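Side-chain contacts in chromosome replication initiation inhibitor protein (PDB 3FD3), which probably binds DNA to regulate transcription as a LysR-family regulator, the chain here being its C-terminal, substrate-binding-type portion: residues A113-T118 / M145-N150; A85-D90 / R99-T104; D109-S114 / T171-P176; H129-P132 / G136-K139. One frame throughout, in Å; residues are numbered along the deposited sequence. Where two conformers were deposited one is given.

Interaction 1: A113-T118 / M145-N150. With CA (calcium ion), chain B.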
loop_
_atom_site.group_PDB
_atom_site.type_symbol
_atom_site.label_atom_id
_atom_site.label_comp_id
_atom_site.label_asym_id
_atom_site.label_seq_id
_atom_site.Cartn_x
_atom_site.Cartn_y
_atom_site.Cartn_z
ATOM N N ALA A 113 -9.534 -4.778 17.893
ATOM C CA ALA A 113 -10.008 -4.642 19.279
ATOM C C ALA A 113 -11.525 -4.468 19.307
ATOM O O ALA A 113 -12.240 -5.088 20.108
ATOM C CB ALA A 113 -9.324 -3.460 19.974
ATOM N N SER A 114 -12.017 -3.617 18.421
ATOM C CA SER A 114 -13.440 -3.360 18.308
ATOM C C SER A 114 -14.204 -4.626 17.890
ATOM O O SER A 114 -15.229 -4.958 18.474
ATOM C CB SER A 114 -13.693 -2.246 17.292
ATOM O OG SER A 114 -15.074 -1.981 17.277
ATOM N N TRP A 115 -13.683 -5.327 16.892
ATOM C CA TRP A 115 -14.284 -6.575 16.427
ATOM C C TRP A 115 -14.368 -7.596 17.559
ATOM O O TRP A 115 -15.414 -8.194 17.780
ATOM C CB TRP A 115 -13.521 -7.159 15.222
ATOM C CG TRP A 115 -14.128 -8.438 14.773
ATOM C CD1 TRP A 115 -15.204 -8.586 13.939
ATOM C CD2 TRP A 115 -13.755 -9.743 15.180
ATOM N NE1 TRP A 115 -15.516 -9.912 13.793
ATOM C CE2 TRP A 115 -14.638 -10.646 14.548
ATOM C CE3 TRP A 115 -12.763 -10.251 16.037
ATOM C CZ2 TRP A 115 -14.553 -12.024 14.732
ATOM C CZ3 TRP A 115 -12.683 -11.614 16.215
ATOM C CH2 TRP A 115 -13.589 -12.485 15.581
ATOM N N ILE A 116 -13.279 -7.769 18.304
ATOM C CA ILE A 116 -13.296 -8.698 19.447
ATOM C C ILE A 116 -14.380 -8.332 20.470
ATOM O O ILE A 116 -15.150 -9.191 20.910
ATOM C CB ILE A 116 -11.946 -8.743 20.167
ATOM C CG1 ILE A 116 -10.877 -9.362 19.244
ATOM C CG2 ILE A 116 -12.072 -9.559 21.459
ATOM C CD1 ILE A 116 -9.433 -9.137 19.709
ATOM N N ARG A 117 -14.400 -7.055 20.843
ATOM C CA ARG A 117 -15.338 -6.507 21.815
ATOM C C ARG A 117 -16.766 -6.864 21.407
ATOM O O ARG A 117 -17.554 -7.373 22.217
ATOM C CB ARG A 117 -15.123 -4.988 21.864
ATOM C CG ARG A 117 -15.880 -4.224 22.902
ATOM C CD ARG A 117 -15.153 -2.916 23.265
ATOM N NE ARG A 117 -14.779 -2.081 22.124
ATOM C CZ ARG A 117 -13.532 -1.713 21.834
ATOM N NH1 ARG A 117 -12.514 -2.109 22.584
ATOM N NH2 ARG A 117 -13.298 -0.944 20.786
ATOM N N THR A 118 -17.069 -6.631 20.135
ATOM C CA THR A 118 -18.378 -6.914 19.554
ATOM C C THR A 118 -18.717 -8.396 19.396
ATOM O O THR A 118 -19.846 -8.808 19.666
ATOM C CB THR A 118 -18.512 -6.270 18.175
ATOM O OG1 THR A 118 -18.498 -4.853 18.339
ATOM C CG2 THR A 118 -19.843 -6.691 17.524
HETATM N N MSE A 145 -0.409 -15.826 8.088
HETATM C CA MSE A 145 0.483 -15.155 9.022
HETATM C C MSE A 145 -0.263 -14.599 10.256
HETATM O O MSE A 145 0.258 -14.564 11.353
HETATM C CB MSE A 145 1.175 -14.043 8.237
HETATM C CG MSE A 145 2.272 -13.517 8.852
HETATM SE SE MSE A 145 3.217 -12.282 7.643
HETATM C CE MSE A 145 3.780 -11.333 9.066
ATOM N N GLY A 146 -1.506 -14.180 10.051
ATOM C CA GLY A 146 -2.301 -13.609 11.120
ATOM C C GLY A 146 -3.725 -13.463 10.663
ATOM O O GLY A 146 -4.051 -13.759 9.508
ATOM N N TRP A 147 -4.571 -13.078 11.610
ATOM C CA TRP A 147 -5.952 -12.674 11.327
ATOM C C TRP A 147 -6.087 -11.161 11.478
ATOM O O TRP A 147 -5.376 -10.543 12.237
ATOM C CB TRP A 147 -6.937 -13.388 12.238
ATOM C CG TRP A 147 -6.902 -12.881 13.684
ATOM C CD1 TRP A 147 -6.092 -13.312 14.686
ATOM C CD2 TRP A 147 -7.701 -11.835 14.234
ATOM N NE1 TRP A 147 -6.333 -12.610 15.828
ATOM C CE2 TRP A 147 -7.318 -11.688 15.581
ATOM C CE3 TRP A 147 -8.700 -11.001 13.716
ATOM C CZ2 TRP A 147 -7.920 -10.752 16.429
ATOM C CZ3 TRP A 147 -9.276 -10.058 14.552
ATOM C CH2 TRP A 147 -8.883 -9.941 15.888
ATOM N N GLY A 148 -7.018 -10.574 10.733
ATOM C CA GLY A 148 -7.245 -9.148 10.843
ATOM C C GLY A 148 -8.470 -8.707 10.090
ATOM O O GLY A 148 -9.097 -9.501 9.389
ATOM N N LEU A 149 -8.809 -7.428 10.270
ATOM C CA LEU A 149 -9.971 -6.845 9.603
ATOM C C LEU A 149 -9.560 -6.312 8.238
ATOM O O LEU A 149 -8.635 -5.494 8.122
ATOM C CB LEU A 149 -10.582 -5.746 10.459
ATOM C CG LEU A 149 -11.535 -6.180 11.588
ATOM C CD1 LEU A 149 -12.859 -6.671 11.035
ATOM C CD2 LEU A 149 -10.907 -7.294 12.462
ATOM N N ASN A 150 -10.219 -6.803 7.197
ATOM C CA ASN A 150 -9.943 -6.394 5.841
ATOM C C ASN A 150 -11.213 -5.872 5.177
ATOM O O ASN A 150 -12.303 -6.451 5.364
ATOM C CB ASN A 150 -9.440 -7.587 5.031
ATOM C CG ASN A 150 -8.099 -8.060 5.478
ATOM O OD1 ASN A 150 -7.119 -7.347 5.324
ATOM N ND2 ASN A 150 -8.034 -9.281 6.037
HETATM CA CA CA B . -7.321 -3.486 8.384
HETATM O O HOH W 1 -6.965 -3.040 6.046
HETATM O O HOH W 2 -7.308 -3.351 10.669
#
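Trp-115, on helix 111-120, meets Trp-147 and Leu-149 of the segment that runs into strand 148-151, and these three residues make the dense part of the contact. The two indoles approach by their benzo halves at an oblique inclination, 54° between planes with the six-membered rings centred 5.4 Å apart, a geometry that belongs to neither a stack nor an edge-to-face pair. Their nearest carbons, Trp-115 CE3 and Trp-147 CZ3, are 3.8 Å apart. Trp-147 has CG lodged between its own backbone N and carbonyl carbon (chi1 73°), which sends the indole across to the helix. Ile-116 then comes to the edge of that ring, near its plane, with CD1 3.9 Å from Trp-147 CH2. Beside the indoles, Leu-149 sets CD2 3.8 Å from Trp-115 CB, with CD1 a little farther off, near CD1 of the indole. No hydrogen bond crosses between the segments, so the grip is purely apolar.

The backbone of Leu-149 turns to a wetter place: its carbonyl O binds a calcium ion at 2.4 Å, and two waters bind the same metal. Around the apolar part the protein closes in: the Trp-115 side chain touches Ala-77 of strand 66-79 and Leu-167 and Met-168 of strand 165-181, with its NE1 bonded to Thr-171 OG1, while Ile-116 packs on Val-124 and Tyr-126 of the loop after its helix.

Interaction 2: A85-D90 / R99-T104; sequences ARHFAD and RAPGLT
His-87 and Ala-100 bring the two backbones within 5.6 Å, CA to CA, at the point where helix 81-87 ends and the chain approaching strand 102-104 passes by. The methyl of Ala-100 touches both residues of the helix end: its CB is 3.8 Å from His-87 CB and 3.6 Å from Phe-88 CZ. Phe-88, the first residue to leave the helical conformation, has CG beside its backbone N (chi1 -62°), and the far end of its ring reaches the alanine obliquely.

Next along the chain, Pro-101 comes over one face of the imidazole. Its CD lies 3.8 Å from the centroid of the His-87 ring and 27° off the ring normal, a CH-pi contact displaced toward the NE2 and CD2 side; NE2 itself is 3.4 Å from Pro-101 CD. The opposite face of the imidazole is lined by CB of Arg-86, so the ring is held between two aliphatic groups. Its rotation is fixed from outside the pair as well, by a hydrogen bond between ND1 and the backbone O of Phe-83 one helical turn back, and the Phe-83 side chain packs on Phe-88, Ala-100 and Pro-101.

On the proline side, Pro-101 also packs on Arg-1 of the second subunit. Because a carbonyl oxygen can only accept, ND1 must carry a proton; if the imidazole is neutral, NE2 would be the bare nitrogen. A CD methylene, polarised by the neighbouring proline nitrogen, suits an electron-rich ring face, which is consistent with attraction here beyond simple shape fit.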
loop_
_atom_site.group_PDB
_atom_site.type_symbol
_atom_site.label_atom_id
_atom_site.label_comp_id
_atom_site.label_asym_id
_atom_site.label_seq_id
_atom_site.Cartn_x
_atom_site.Cartn_y
_atom_site.Cartn_z
ATOM N N ALA A 85 -7.154 -23.515 11.589
ATOM C CA ALA A 85 -6.884 -24.853 12.086
ATOM C C ALA A 85 -5.832 -24.872 13.193
ATOM O O ALA A 85 -5.928 -25.650 14.139
ATOM C CB ALA A 85 -6.455 -25.766 10.939
ATOM N N ARG A 86 -4.812 -24.040 13.042
ATOM C CA ARG A 86 -3.687 -24.038 13.974
ATOM C C ARG A 86 -4.030 -23.291 15.260
ATOM O O ARG A 86 -3.606 -23.686 16.332
ATOM C CB ARG A 86 -2.491 -23.380 13.308
ATOM C CG ARG A 86 -1.844 -24.252 12.232
ATOM C CD ARG A 86 -0.794 -23.482 11.520
ATOM N NE ARG A 86 0.329 -23.195 12.395
ATOM C CZ ARG A 86 1.053 -22.073 12.383
ATOM N NH1 ARG A 86 0.687 -21.037 11.616
ATOM N NH2 ARG A 86 2.083 -21.951 13.236
ATOM N N HIS A 87 -4.819 -22.227 15.146
ATOM C CA HIS A 87 -5.010 -21.277 16.251
ATOM C C HIS A 87 -6.389 -21.244 16.863
ATOM O O HIS A 87 -6.543 -20.797 18.016
ATOM C CB HIS A 87 -4.663 -19.872 15.779
ATOM C CG HIS A 87 -3.242 -19.726 15.375
ATOM N ND1 HIS A 87 -2.858 -19.609 14.057
ATOM C CD2 HIS A 87 -2.104 -19.687 16.108
ATOM C CE1 HIS A 87 -1.542 -19.493 14.001
ATOM N NE2 HIS A 87 -1.065 -19.530 15.230
ATOM N N PHE A 88 -7.380 -21.719 16.118
ATOM C CA PHE A 88 -8.754 -21.728 16.576
ATOM C C PHE A 88 -9.355 -23.124 16.381
ATOM O O PHE A 88 -10.497 -23.252 15.938
ATOM C CB PHE A 88 -9.573 -20.657 15.823
ATOM C CG PHE A 88 -9.086 -19.236 16.040
ATOM C CD1 PHE A 88 -9.013 -18.700 17.330
ATOM C CD2 PHE A 88 -8.719 -18.434 14.958
ATOM C CE1 PHE A 88 -8.565 -17.397 17.548
ATOM C CE2 PHE A 88 -8.267 -17.146 15.146
ATOM C CZ PHE A 88 -8.186 -16.604 16.450
ATOM N N ALA A 89 -8.568 -24.160 16.691
ATOM C CA ALA A 89 -8.993 -25.544 16.503
ATOM C C ALA A 89 -10.261 -25.835 17.304
ATOM O O ALA A 89 -11.156 -26.492 16.780
ATOM C CB ALA A 89 -7.887 -26.531 16.886
ATOM N N ASP A 90 -10.362 -25.338 18.542
ATOM C CA ASP A 90 -11.613 -25.509 19.317
ATOM C C ASP A 90 -12.436 -24.202 19.466
ATOM O O ASP A 90 -13.124 -23.995 20.478
ATOM C CB ASP A 90 -11.374 -26.237 20.654
ATOM C CG ASP A 90 -10.500 -25.462 21.651
ATOM O OD1 ASP A 90 -9.959 -26.128 22.588
ATOM O OD2 ASP A 90 -10.383 -24.223 21.549
ATOM N N ARG A 99 -3.718 -15.876 22.280
ATOM C CA ARG A 99 -2.544 -16.567 21.757
ATOM C C ARG A 99 -2.337 -16.514 20.233
ATOM O O ARG A 99 -1.229 -16.762 19.786
ATOM C CB ARG A 99 -2.584 -18.029 22.200
ATOM C CG ARG A 99 -2.585 -18.175 23.710
ATOM C CD ARG A 99 -2.669 -19.618 24.105
ATOM N NE ARG A 99 -2.372 -19.805 25.522
ATOM C CZ ARG A 99 -1.142 -19.885 26.046
ATOM N NH1 ARG A 99 -0.053 -19.764 25.281
ATOM N NH2 ARG A 99 -0.994 -20.074 27.354
ATOM N N ALA A 100 -3.376 -16.224 19.451
ATOM C CA ALA A 100 -3.303 -16.276 17.992
ATOM C C ALA A 100 -2.682 -14.975 17.473
ATOM O O ALA A 100 -3.076 -13.907 17.937
ATOM C CB ALA A 100 -4.692 -16.434 17.409
ATOM N N PRO A 101 -1.747 -15.046 16.506
ATOM C CA PRO A 101 -1.182 -13.790 15.992
ATOM C C PRO A 101 -2.195 -12.962 15.210
ATOM O O PRO A 101 -2.705 -13.401 14.181
ATOM C CB PRO A 101 -0.059 -14.262 15.049
ATOM C CG PRO A 101 0.295 -15.587 15.540
ATOM C CD PRO A 101 -0.983 -16.212 16.036
ATOM N N GLY A 102 -2.455 -11.754 15.693
ATOM C CA GLY A 102 -3.258 -10.804 14.956
ATOM C C GLY A 102 -2.421 -10.017 13.970
ATOM O O GLY A 102 -1.165 -10.097 13.948
ATOM N N LEU A 103 -3.131 -9.206 13.194
ATOM C CA LEU A 103 -2.538 -8.169 12.368
ATOM C C LEU A 103 -3.104 -6.820 12.828
ATOM O O LEU A 103 -4.327 -6.674 12.979
ATOM C CB LEU A 103 -2.881 -8.375 10.897
ATOM C CG LEU A 103 -2.521 -9.727 10.309
ATOM C CD1 LEU A 103 -3.177 -9.937 8.927
ATOM C CD2 LEU A 103 -0.975 -9.881 10.229
ATOM N N THR A 104 -2.221 -5.853 13.046
ATOM C CA THR A 104 -2.614 -4.495 13.466
ATOM C C THR A 104 -1.879 -3.492 12.573
ATOM O O THR A 104 -0.690 -3.627 12.322
ATOM C CB THR A 104 -2.330 -4.259 14.966
ATOM O OG1 THR A 104 -2.888 -5.338 15.751
ATOM C CG2 THR A 104 -2.945 -2.907 15.442
#

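Interaction 3: D109-S114 / T171-P176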
loop_
_atom_site.group_PDB
_atom_site.type_symbol
_atom_site.label_atom_id
_atom_site.label_comp_id
_atom_site.label_asym_id
_atom_site.label_seq_id
_atom_site.Cartn_x
_atom_site.Cartn_y
_atom_site.Cartn_z
ATOM N N ASP A 109 -4.852 1.760 15.209
ATOM C CA ASP A 109 -5.789 0.837 14.586
ATOM C C ASP A 109 -6.556 0.100 15.675
ATOM O O ASP A 109 -5.998 -0.806 16.331
ATOM C CB ASP A 109 -5.033 -0.147 13.692
ATOM C CG ASP A 109 -5.906 -1.243 13.111
ATOM O OD1 ASP A 109 -7.153 -1.178 13.211
ATOM O OD2 ASP A 109 -5.330 -2.221 12.545
ATOM N N ARG A 110 -7.839 0.449 15.806
ATOM C CA ARG A 110 -8.711 -0.135 16.825
ATOM C C ARG A 110 -9.651 -1.193 16.268
ATOM O O ARG A 110 -10.494 -1.724 16.996
ATOM C CB ARG A 110 -9.541 0.963 17.514
ATOM C CG ARG A 110 -8.721 1.872 18.399
ATOM C CD ARG A 110 -9.575 2.971 19.033
ATOM N NE ARG A 110 -10.498 2.460 20.049
ATOM C CZ ARG A 110 -11.806 2.704 20.071
ATOM N NH1 ARG A 110 -12.360 3.457 19.132
ATOM N NH2 ARG A 110 -12.557 2.198 21.037
ATOM N N LEU A 111 -9.521 -1.517 14.982
ATOM C CA LEU A 111 -10.505 -2.412 14.350
ATOM C C LEU A 111 -10.534 -3.846 14.897
ATOM O O LEU A 111 -11.603 -4.430 15.074
ATOM C CB LEU A 111 -10.338 -2.432 12.819
ATOM C CG LEU A 111 -10.471 -1.099 12.076
ATOM C CD1 LEU A 111 -10.596 -1.376 10.562
ATOM C CD2 LEU A 111 -11.629 -0.224 12.579
ATOM N N GLN A 112 -9.375 -4.432 15.158
ATOM C CA GLN A 112 -9.353 -5.787 15.688
ATOM C C GLN A 112 -9.928 -5.773 17.106
ATOM O O GLN A 112 -10.707 -6.649 17.461
ATOM C CB GLN A 112 -7.936 -6.346 15.742
ATOM C CG GLN A 112 -7.385 -6.757 14.381
ATOM C CD GLN A 112 -7.135 -5.597 13.437
ATOM O OE1 GLN A 112 -7.479 -5.668 12.260
ATOM N NE2 GLN A 112 -6.483 -4.547 13.934
ATOM N N ALA A 113 -9.534 -4.778 17.893
ATOM C CA ALA A 113 -10.008 -4.642 19.279
ATOM C C ALA A 113 -11.525 -4.468 19.307
ATOM O O ALA A 113 -12.240 -5.088 20.108
ATOM C CB ALA A 113 -9.324 -3.460 19.974
ATOM N N SER A 114 -12.017 -3.617 18.421
ATOM C CA SER A 114 -13.440 -3.360 18.308
ATOM C C SER A 114 -14.204 -4.626 17.890
ATOM O O SER A 114 -15.229 -4.958 18.474
ATOM C CB SER A 114 -13.693 -2.246 17.292
ATOM O OG SER A 114 -15.074 -1.981 17.277
ATOM N N THR A 171 -20.223 -11.219 11.340
ATOM C CA THR A 171 -19.771 -10.230 12.325
ATOM C C THR A 171 -18.969 -9.094 11.663
ATOM O O THR A 171 -17.851 -8.783 12.094
ATOM C CB THR A 171 -18.927 -10.882 13.433
ATOM O OG1 THR A 171 -17.785 -11.527 12.856
ATOM C CG2 THR A 171 -19.785 -11.885 14.221
ATOM N N PRO A 172 -19.554 -8.452 10.638
ATOM C CA PRO A 172 -18.800 -7.380 9.989
ATOM C C PRO A 172 -18.626 -6.167 10.884
ATOM O O PRO A 172 -19.387 -5.971 11.855
ATOM C CB PRO A 172 -19.666 -7.021 8.775
ATOM C CG PRO A 172 -21.035 -7.399 9.168
ATOM C CD PRO A 172 -20.874 -8.642 10.013
ATOM N N LEU A 173 -17.638 -5.349 10.544
ATOM C CA LEU A 173 -17.367 -4.087 11.212
ATOM C C LEU A 173 -17.519 -3.008 10.153
ATOM O O LEU A 173 -16.811 -3.027 9.132
ATOM C CB LEU A 173 -15.945 -4.093 11.772
ATOM C CG LEU A 173 -15.533 -3.013 12.767
ATOM C CD1 LEU A 173 -14.399 -3.517 13.687
ATOM C CD2 LEU A 173 -15.104 -1.749 12.033
ATOM N N ASP A 174 -18.442 -2.091 10.389
ATOM C CA ASP A 174 -18.774 -1.049 9.416
ATOM C C ASP A 174 -18.253 0.311 9.845
ATOM O O ASP A 174 -18.548 0.775 10.953
ATOM C CB ASP A 174 -20.289 -0.971 9.292
ATOM C CG ASP A 174 -20.887 -2.184 8.627
ATOM O OD1 ASP A 174 -20.166 -2.962 7.975
ATOM O OD2 ASP A 174 -22.111 -2.363 8.754
ATOM N N ILE A 175 -17.547 0.977 8.937
ATOM C CA ILE A 175 -17.000 2.295 9.175
ATOM C C ILE A 175 -17.595 3.270 8.148
ATOM O O ILE A 175 -17.307 3.191 6.947
ATOM C CB ILE A 175 -15.469 2.298 9.042
ATOM C CG1 ILE A 175 -14.830 1.318 10.043
ATOM C CG2 ILE A 175 -14.929 3.708 9.236
ATOM C CD1 ILE A 175 -15.054 1.630 11.495
ATOM N N PRO A 176 -18.455 4.170 8.607
ATOM C CA PRO A 176 -18.965 5.187 7.681
ATOM C C PRO A 176 -17.841 6.126 7.257
ATOM O O PRO A 176 -16.984 6.471 8.092
ATOM C CB PRO A 176 -19.993 5.957 8.523
ATOM C CG PRO A 176 -20.364 5.078 9.608
ATOM C CD PRO A 176 -19.092 4.283 9.929
#
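Leu-111 and Leu-173 interlock at about a right angle, methyl against methyl, with the two CD2 atoms 3.8 Å apart. The other branch of Leu-173 goes to the helix backbone: CD1 lies 3.3 Å from Leu-111 O and also touches CB of Ser-114, one turn further along, at 3.9 Å. Leu-173 was modelled in two conformers, so these approaches hold for one of them. With its CG opposite the backbone N (chi1 -167°), the leucine is extended from the strand to the helix. Ile-175, two residues on and on the same side of the strand, adds its CD1, 4.0 Å from Leu-111 CD2.

The contact sets the start of helix 111-120 against strand 165-181 in the mixed sheet of the LysR substrate-binding domain, whose two-lobed fold resembles that of periplasmic binding proteins. Strand 66-79 is the neighbour there: Leu-173 and Ile-175 bond through their backbones to Tyr-75 and Leu-73, and the Tyr-75 side chain touches both Leu-111 and Ile-175.

A second shell fixes the helix start. Asp-109 OD1 accepts a capping bond from Leu-111 N (3.0 Å), met on the anti side and somewhat out of the carboxylate plane. Its OD2 takes Gln-112 NE2 at 2.9 Å, the donor standing well above that plane, while the bond lies close to the amide plane of Gln-112. Phe-105 N binds the same OD2. At the far end of the amide, OE1 of Gln-112 receives Leu-149 N, from the residue whose carbonyl holds the calcium ion.

Interaction 4: H129-P132 / G136-K139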
loop_
_atom_site.group_PDB
_atom_site.type_symbol
_atom_site.label_atom_id
_atom_site.label_comp_id
_atom_site.label_asym_id
_atom_site.label_seq_id
_atom_site.Cartn_x
_atom_site.Cartn_y
_atom_site.Cartn_z
ATOM N N HIS A 129 1.241 -9.026 14.910
ATOM C CA HIS A 129 2.194 -8.440 13.993
ATOM C C HIS A 129 1.735 -7.011 13.691
ATOM O O HIS A 129 0.549 -6.714 13.764
ATOM C CB HIS A 129 2.234 -9.201 12.662
ATOM C CG HIS A 129 2.475 -10.667 12.778
ATOM N ND1 HIS A 129 3.714 -11.198 13.080
ATOM C CD2 HIS A 129 1.659 -11.725 12.549
ATOM C CE1 HIS A 129 3.640 -12.519 13.059
ATOM N NE2 HIS A 129 2.400 -12.866 12.761
ATOM N N TRP A 130 2.668 -6.140 13.325
ATOM C CA TRP A 130 2.335 -4.765 12.944
ATOM C C TRP A 130 2.649 -4.579 11.471
ATOM O O TRP A 130 3.782 -4.821 11.031
ATOM C CB TRP A 130 3.115 -3.775 13.790
ATOM C CG TRP A 130 2.903 -3.964 15.267
ATOM C CD1 TRP A 130 3.597 -4.789 16.110
ATOM C CD2 TRP A 130 1.939 -3.275 16.084
ATOM N NE1 TRP A 130 3.116 -4.661 17.396
ATOM C CE2 TRP A 130 2.094 -3.748 17.402
ATOM C CE3 TRP A 130 0.956 -2.319 15.818
ATOM C CZ2 TRP A 130 1.302 -3.292 18.458
ATOM C CZ3 TRP A 130 0.170 -1.865 16.866
ATOM C CH2 TRP A 130 0.345 -2.351 18.168
ATOM N N LEU A 131 1.638 -4.151 10.707
ATOM C CA LEU A 131 1.719 -4.185 9.258
ATOM C C LEU A 131 0.914 -3.009 8.687
ATOM O O LEU A 131 -0.291 -3.120 8.459
ATOM C CB LEU A 131 1.218 -5.529 8.775
ATOM C CG LEU A 131 1.215 -5.721 7.273
ATOM C CD1 LEU A 131 2.528 -5.328 6.650
ATOM C CD2 LEU A 131 0.834 -7.167 6.989
ATOM N N PRO A 132 1.564 -1.865 8.522
ATOM C CA PRO A 132 0.853 -0.649 8.103
ATOM C C PRO A 132 0.630 -0.601 6.582
ATOM O O PRO A 132 1.177 0.268 5.857
ATOM C CB PRO A 132 1.789 0.449 8.565
ATOM C CG PRO A 132 3.127 -0.137 8.489
ATOM C CD PRO A 132 2.965 -1.575 8.880
ATOM N N GLY A 136 -0.886 -5.299 2.123
ATOM C CA GLY A 136 -0.089 -6.210 2.956
ATOM C C GLY A 136 -0.956 -7.015 3.908
ATOM O O GLY A 136 -0.739 -8.229 4.090
ATOM N N PHE A 137 -1.937 -6.364 4.517
ATOM C CA PHE A 137 -2.891 -7.057 5.411
ATOM C C PHE A 137 -3.535 -8.250 4.689
ATOM O O PHE A 137 -3.625 -9.338 5.243
ATOM C CB PHE A 137 -4.035 -6.134 5.875
ATOM C CG PHE A 137 -4.050 -5.817 7.343
ATOM C CD1 PHE A 137 -3.026 -5.117 7.934
ATOM C CD2 PHE A 137 -5.168 -6.137 8.114
ATOM C CE1 PHE A 137 -3.067 -4.783 9.298
ATOM C CE2 PHE A 137 -5.207 -5.815 9.459
ATOM C CZ PHE A 137 -4.150 -5.105 10.047
ATOM N N VAL A 138 -3.999 -8.033 3.461
ATOM C CA VAL A 138 -4.647 -9.095 2.718
ATOM C C VAL A 138 -3.642 -10.205 2.430
ATOM O O VAL A 138 -3.912 -11.379 2.637
ATOM C CB VAL A 138 -5.267 -8.617 1.431
ATOM C CG1 VAL A 138 -5.831 -9.824 0.613
ATOM C CG2 VAL A 138 -6.377 -7.590 1.757
ATOM N N LYS A 139 -2.457 -9.830 1.968
ATOM C CA LYS A 139 -1.437 -10.845 1.681
ATOM C C LYS A 139 -1.063 -11.662 2.912
ATOM O O LYS A 139 -0.911 -12.887 2.834
ATOM C CB LYS A 139 -0.173 -10.204 1.124
ATOM C CG LYS A 139 -0.268 -9.682 -0.255
ATOM C CD LYS A 139 1.154 -9.403 -0.821
ATOM C CE LYS A 139 1.092 -8.707 -2.167
ATOM N NZ LYS A 139 0.142 -7.538 -2.139
#
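A strand-to-helix connection within an alpha/beta lobe brings Leu-131, just past strand 128-130, back against Gly-136 and Phe-137 in the first turn of helix 134-142. Leu-131 has CG opposite its backbone N (chi1 179°), which points the branched end at the helix. Its CD2 rests against the backbone carbonyl of Gly-136, 3.5 Å from Gly-136 O and 3.6 Å from Gly-136 C. The bare CA of Gly-136 lets the isopropyl end sit close to the helix, with Leu-131 CD1 on the side where a CB would point.

The other half of the contact is polar on one side only. Leu-131 O approaches the edge of the Phe-137 ring in its plane, 3.3 Å from CE1 and 3.4 Å from CD1, where the carbonyl's negative end faces the weakly positive ring hydrogens. Side chain to side chain the two are looser, with Leu-131 CG and Phe-137 CD1 4.3 Å apart. The calcium ion lies over one face of the Phe-137 ring, displaced toward CD2 and CE2, 3.3 Å from CE2.

Outside the pair, Ser-133 OG bonds to Gly-136 N near the start of the helix. Phe-137 also touches Leu-103 of strand 102-104, Asp-109, and Asn-150 of strand 148-151; strand 128-130 pairs in parallel with 102-104 and meets the second subunit, where His-129 ND1 bonds to Val-32 N of that chain.

In the fold
Interactions 1, 2 and 4 are buried; interaction 3 lies nearer the surface. Interactions 1 and 3 share helix 111-120, packed by indoles in interaction 1 and by aliphatic side chains in the adjoining interaction 3. Interactions 2 and 4 flank the small parallel sheet, whose strands 102-104 and 128-130 are joined by bonds such as Gly-102 O to His-129 N, and both reach the second subunit. Trp-147 ties interaction 1 to interaction 2 through backbone bonds to Pro-101 and Leu-103. No hydrogen bond crosses any of the four contacts; polarity enters as an imidazole face in 2, a helix cap beside 3, a carbonyl at a ring edge in 4, and a calcium-binding carbonyl in 1.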